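Local coordinates for protein cryptochrome DASH, chloroplastic/mitochondrial (Arabidopsis thaliana, PDB 2J4D) that repairs cyclobutane pyrimidine dimers in single-stranded DNA as an FAD-dependent photolyase with a folate light antenna, and may also act as a blue-light photoreceptor, at residues Pro374-Thr385 / Tyr463-Leu471. Residues are numbered along the deposited sequence; the frame is centred on the assembly and turned at random.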
# COMPACT_ATOMS: atom_id res chain seq x y z
N PRO A 374 -12.20 18.23 -16.79
CA PRO A 374 -12.26 16.79 -17.02
C PRO A 374 -11.07 15.98 -16.50
O PRO A 374 -11.26 14.96 -15.84
CB PRO A 374 -12.42 16.69 -18.54
CG PRO A 374 -13.25 17.92 -18.84
CD PRO A 374 -12.54 18.97 -18.01
N LEU A 375 -9.85 16.43 -16.79
CA LEU A 375 -8.68 15.69 -16.33
C LEU A 375 -8.72 15.48 -14.81
O LEU A 375 -8.46 14.37 -14.33
CB LEU A 375 -7.40 16.44 -16.71
CG LEU A 375 -6.10 15.67 -16.42
CD1 LEU A 375 -6.17 14.28 -17.03
CD2 LEU A 375 -4.91 16.45 -16.97
N ILE A 376 -9.06 16.53 -14.08
CA ILE A 376 -9.14 16.44 -12.62
C ILE A 376 -10.30 15.56 -12.19
O ILE A 376 -10.12 14.58 -11.45
CB ILE A 376 -9.35 17.83 -11.97
CG1 ILE A 376 -8.23 18.79 -12.38
CG2 ILE A 376 -9.42 17.68 -10.44
CD1 ILE A 376 -6.82 18.30 -12.08
N ASP A 377 -11.50 15.89 -12.67
CA ASP A 377 -12.71 15.16 -12.29
C ASP A 377 -12.68 13.67 -12.58
O ASP A 377 -13.12 12.87 -11.75
CB ASP A 377 -13.95 15.78 -12.96
CG ASP A 377 -14.17 17.22 -12.52
OD1 ASP A 377 -13.74 17.58 -11.40
OD2 ASP A 377 -14.79 18.00 -13.28
N ALA A 378 -12.16 13.29 -13.75
CA ALA A 378 -12.08 11.88 -14.11
C ALA A 378 -11.21 11.14 -13.09
O ALA A 378 -11.55 10.04 -12.66
CB ALA A 378 -11.49 11.73 -15.52
N ASN A 379 -10.09 11.74 -12.72
CA ASN A 379 -9.20 11.11 -11.76
C ASN A 379 -9.85 10.98 -10.38
O ASN A 379 -9.78 9.93 -9.75
CB ASN A 379 -7.88 11.89 -11.66
CG ASN A 379 -6.84 11.40 -12.66
OD1 ASN A 379 -6.27 10.32 -12.50
ND2 ASN A 379 -6.60 12.19 -13.71
N MET A 380 -10.53 12.04 -9.93
CA MET A 380 -11.17 11.98 -8.62
C MET A 380 -12.32 10.99 -8.62
O MET A 380 -12.62 10.36 -7.60
CB MET A 380 -11.66 13.38 -8.21
CG MET A 380 -10.54 14.41 -8.09
SD MET A 380 -9.14 13.84 -7.08
CE MET A 380 -9.96 13.71 -5.46
N LYS A 381 -12.98 10.84 -9.76
CA LYS A 381 -14.08 9.89 -9.84
C LYS A 381 -13.49 8.47 -9.85
O LYS A 381 -14.04 7.56 -9.24
CB LYS A 381 -14.91 10.12 -11.11
CG LYS A 381 -16.24 9.37 -11.13
CD LYS A 381 -17.09 9.74 -12.34
CE LYS A 381 -17.49 11.23 -12.34
NZ LYS A 381 -18.38 11.63 -11.20
N GLU A 382 -12.36 8.29 -10.54
CA GLU A 382 -11.72 6.97 -10.57
C GLU A 382 -11.41 6.56 -9.13
O GLU A 382 -11.66 5.43 -8.71
CB GLU A 382 -10.42 7.01 -11.38
CG GLU A 382 -9.73 5.63 -11.44
CD GLU A 382 -8.43 5.62 -12.21
OE1 GLU A 382 -8.13 6.60 -12.92
OE2 GLU A 382 -7.69 4.61 -12.10
N LEU A 383 -10.86 7.50 -8.38
CA LEU A 383 -10.49 7.26 -6.99
C LEU A 383 -11.66 6.85 -6.09
O LEU A 383 -11.58 5.84 -5.40
CB LEU A 383 -9.84 8.51 -6.41
CG LEU A 383 -9.50 8.45 -4.92
CD1 LEU A 383 -8.45 7.35 -4.66
CD2 LEU A 383 -8.98 9.80 -4.48
N SER A 384 -12.74 7.63 -6.08
CA SER A 384 -13.87 7.29 -5.22
C SER A 384 -14.63 6.04 -5.67
O SER A 384 -15.30 5.40 -4.87
CB SER A 384 -14.83 8.49 -5.10
OG SER A 384 -15.30 8.88 -6.37
N THR A 385 -14.50 5.69 -6.94
CA THR A 385 -15.17 4.52 -7.49
C THR A 385 -14.38 3.22 -7.35
O THR A 385 -14.96 2.15 -7.13
CB THR A 385 -15.45 4.70 -9.01
OG1 THR A 385 -16.18 5.92 -9.22
CG2 THR A 385 -16.25 3.52 -9.57
N TYR A 463 -9.22 8.83 -21.72
CA TYR A 463 -9.35 8.65 -20.27
C TYR A 463 -10.52 9.43 -19.67
O TYR A 463 -11.36 8.85 -18.99
CB TYR A 463 -8.05 9.05 -19.56
CG TYR A 463 -8.15 9.01 -18.04
CD1 TYR A 463 -8.18 7.80 -17.35
CD2 TYR A 463 -8.28 10.19 -17.31
CE1 TYR A 463 -8.33 7.76 -15.97
CE2 TYR A 463 -8.43 10.16 -15.92
CZ TYR A 463 -8.46 8.94 -15.26
OH TYR A 463 -8.62 8.92 -13.89
N VAL A 464 -10.58 10.73 -19.91
CA VAL A 464 -11.68 11.50 -19.34
C VAL A 464 -13.03 11.04 -19.87
O VAL A 464 -14.04 11.09 -19.16
CB VAL A 464 -11.50 13.01 -19.58
CG1 VAL A 464 -10.20 13.47 -18.95
CG2 VAL A 464 -11.52 13.33 -21.07
N ALA A 465 -13.05 10.56 -21.11
CA ALA A 465 -14.29 10.08 -21.74
C ALA A 465 -14.80 8.80 -21.10
O ALA A 465 -16.01 8.57 -20.98
CB ALA A 465 -14.07 9.86 -23.24
N PHE A 466 -13.87 7.94 -20.69
CA PHE A 466 -14.25 6.69 -20.06
C PHE A 466 -14.94 6.96 -18.73
O PHE A 466 -15.96 6.35 -18.40
CB PHE A 466 -13.02 5.80 -19.84
CG PHE A 466 -13.30 4.56 -19.04
CD1 PHE A 466 -13.15 4.55 -17.65
CD2 PHE A 466 -13.78 3.41 -19.66
CE1 PHE A 466 -13.47 3.42 -16.90
CE2 PHE A 466 -14.10 2.27 -18.92
CZ PHE A 466 -13.95 2.27 -17.54
N TRP A 467 -14.38 7.90 -17.96
CA TRP A 467 -14.93 8.23 -16.64
C TRP A 467 -16.07 9.23 -16.65
O TRP A 467 -16.93 9.21 -15.76
CB TRP A 467 -13.81 8.72 -15.72
CG TRP A 467 -12.95 7.60 -15.24
CD1 TRP A 467 -11.67 7.31 -15.63
CD2 TRP A 467 -13.35 6.54 -14.37
NE1 TRP A 467 -11.25 6.13 -15.06
CE2 TRP A 467 -12.26 5.63 -14.28
CE3 TRP A 467 -14.52 6.26 -13.65
CZ2 TRP A 467 -12.32 4.47 -13.51
CZ3 TRP A 467 -14.58 5.10 -12.87
CH2 TRP A 467 -13.48 4.22 -12.81
N LEU A 468 -16.08 10.12 -17.63
CA LEU A 468 -17.12 11.14 -17.74
C LEU A 468 -17.83 10.89 -19.07
O LEU A 468 -17.63 11.61 -20.04
CB LEU A 468 -16.47 12.53 -17.70
CG LEU A 468 -15.52 12.74 -16.51
CD1 LEU A 468 -14.79 14.07 -16.63
CD2 LEU A 468 -16.30 12.67 -15.21
N GLN A 469 -18.65 9.84 -19.09
CA GLN A 469 -19.38 9.43 -20.29
C GLN A 469 -20.06 10.53 -21.10
O GLN A 469 -20.26 10.35 -22.30
CB GLN A 469 -20.40 8.34 -19.94
CG GLN A 469 -21.10 8.52 -18.61
CD GLN A 469 -20.21 8.16 -17.43
OE1 GLN A 469 -20.00 8.97 -16.52
NE2 GLN A 469 -19.67 6.95 -17.45
N GLN A 470 -20.41 11.65 -20.48
CA GLN A 470 -21.06 12.72 -21.23
C GLN A 470 -20.10 13.41 -22.20
O GLN A 470 -20.49 14.33 -22.92
CB GLN A 470 -21.67 13.77 -20.29
CG GLN A 470 -20.67 14.61 -19.51
CD GLN A 470 -20.40 14.05 -18.13
OE1 GLN A 470 -20.10 12.87 -17.97
NE2 GLN A 470 -20.50 14.91 -17.12
N LEU A 471 -18.84 12.97 -22.22
CA LEU A 471 -17.84 13.55 -23.12
C LEU A 471 -17.51 12.60 -24.27
O LEU A 471 -16.83 12.99 -25.22
CB LEU A 471 -16.55 13.86 -22.36
CG LEU A 471 -16.60 14.71 -21.09
CD1 LEU A 471 -15.19 14.87 -20.53
CD2 LEU A 471 -17.21 16.08 -21.39
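Tyr463 reaches across to Glu382 and gives its hydroxyl proton to the carboxylate, OH to OE1 2.6 Å, with OE1 lying in the plane of the phenol at its edge. With Tyr463 CG anti to the backbone N (chi1 175°), the ring passes Ala378. Ala378 CB meets Tyr463 CE2 at 3.5 Å. Asn379 OD1 lies 3.1 Å from Tyr463 OH, and Asn379 ND2 in turn donates a hydrogen bond to Leu375 O (2.9 Å), one turn back in helix 374-386. Val464 stands where the backbones come nearest, beside Ala378, and packs CB against the ring of Pro374. Trp467 makes the largest contact: as a knob among Ala378, Lys381, Glu382 and Thr385, it lays one indole face over Glu382, whose CA sits 3.8 Å from the centroid of the six-membered ring in a CH-pi contact. The Glu382 chain runs out extended beneath the indole, its carboxylate turned only 8° from the ring plane, while the edge of the Phe466 ring, through CE1, rests toward the rim of the opposite face. An alanine in place of Trp467 would probably open a gap over the Glu382 stem and against Thr385, leaving the glutamate chain freer to turn behind its bond to the tyrosine. Where the helix ends, Leu468 wedges CD1 against Pro374 and CD2 against the aliphatic part of Lys381; Leu471 CD1 then closes on Pro374 CB at 3.9 Å. The two helices, inclined at 51°, thus join inside the FAD-binding helical domain through an apolar seam, where the short phenol bond probably steadies the negative charge of the buried Glu382 side chain, about 9 Å from the bound FAD.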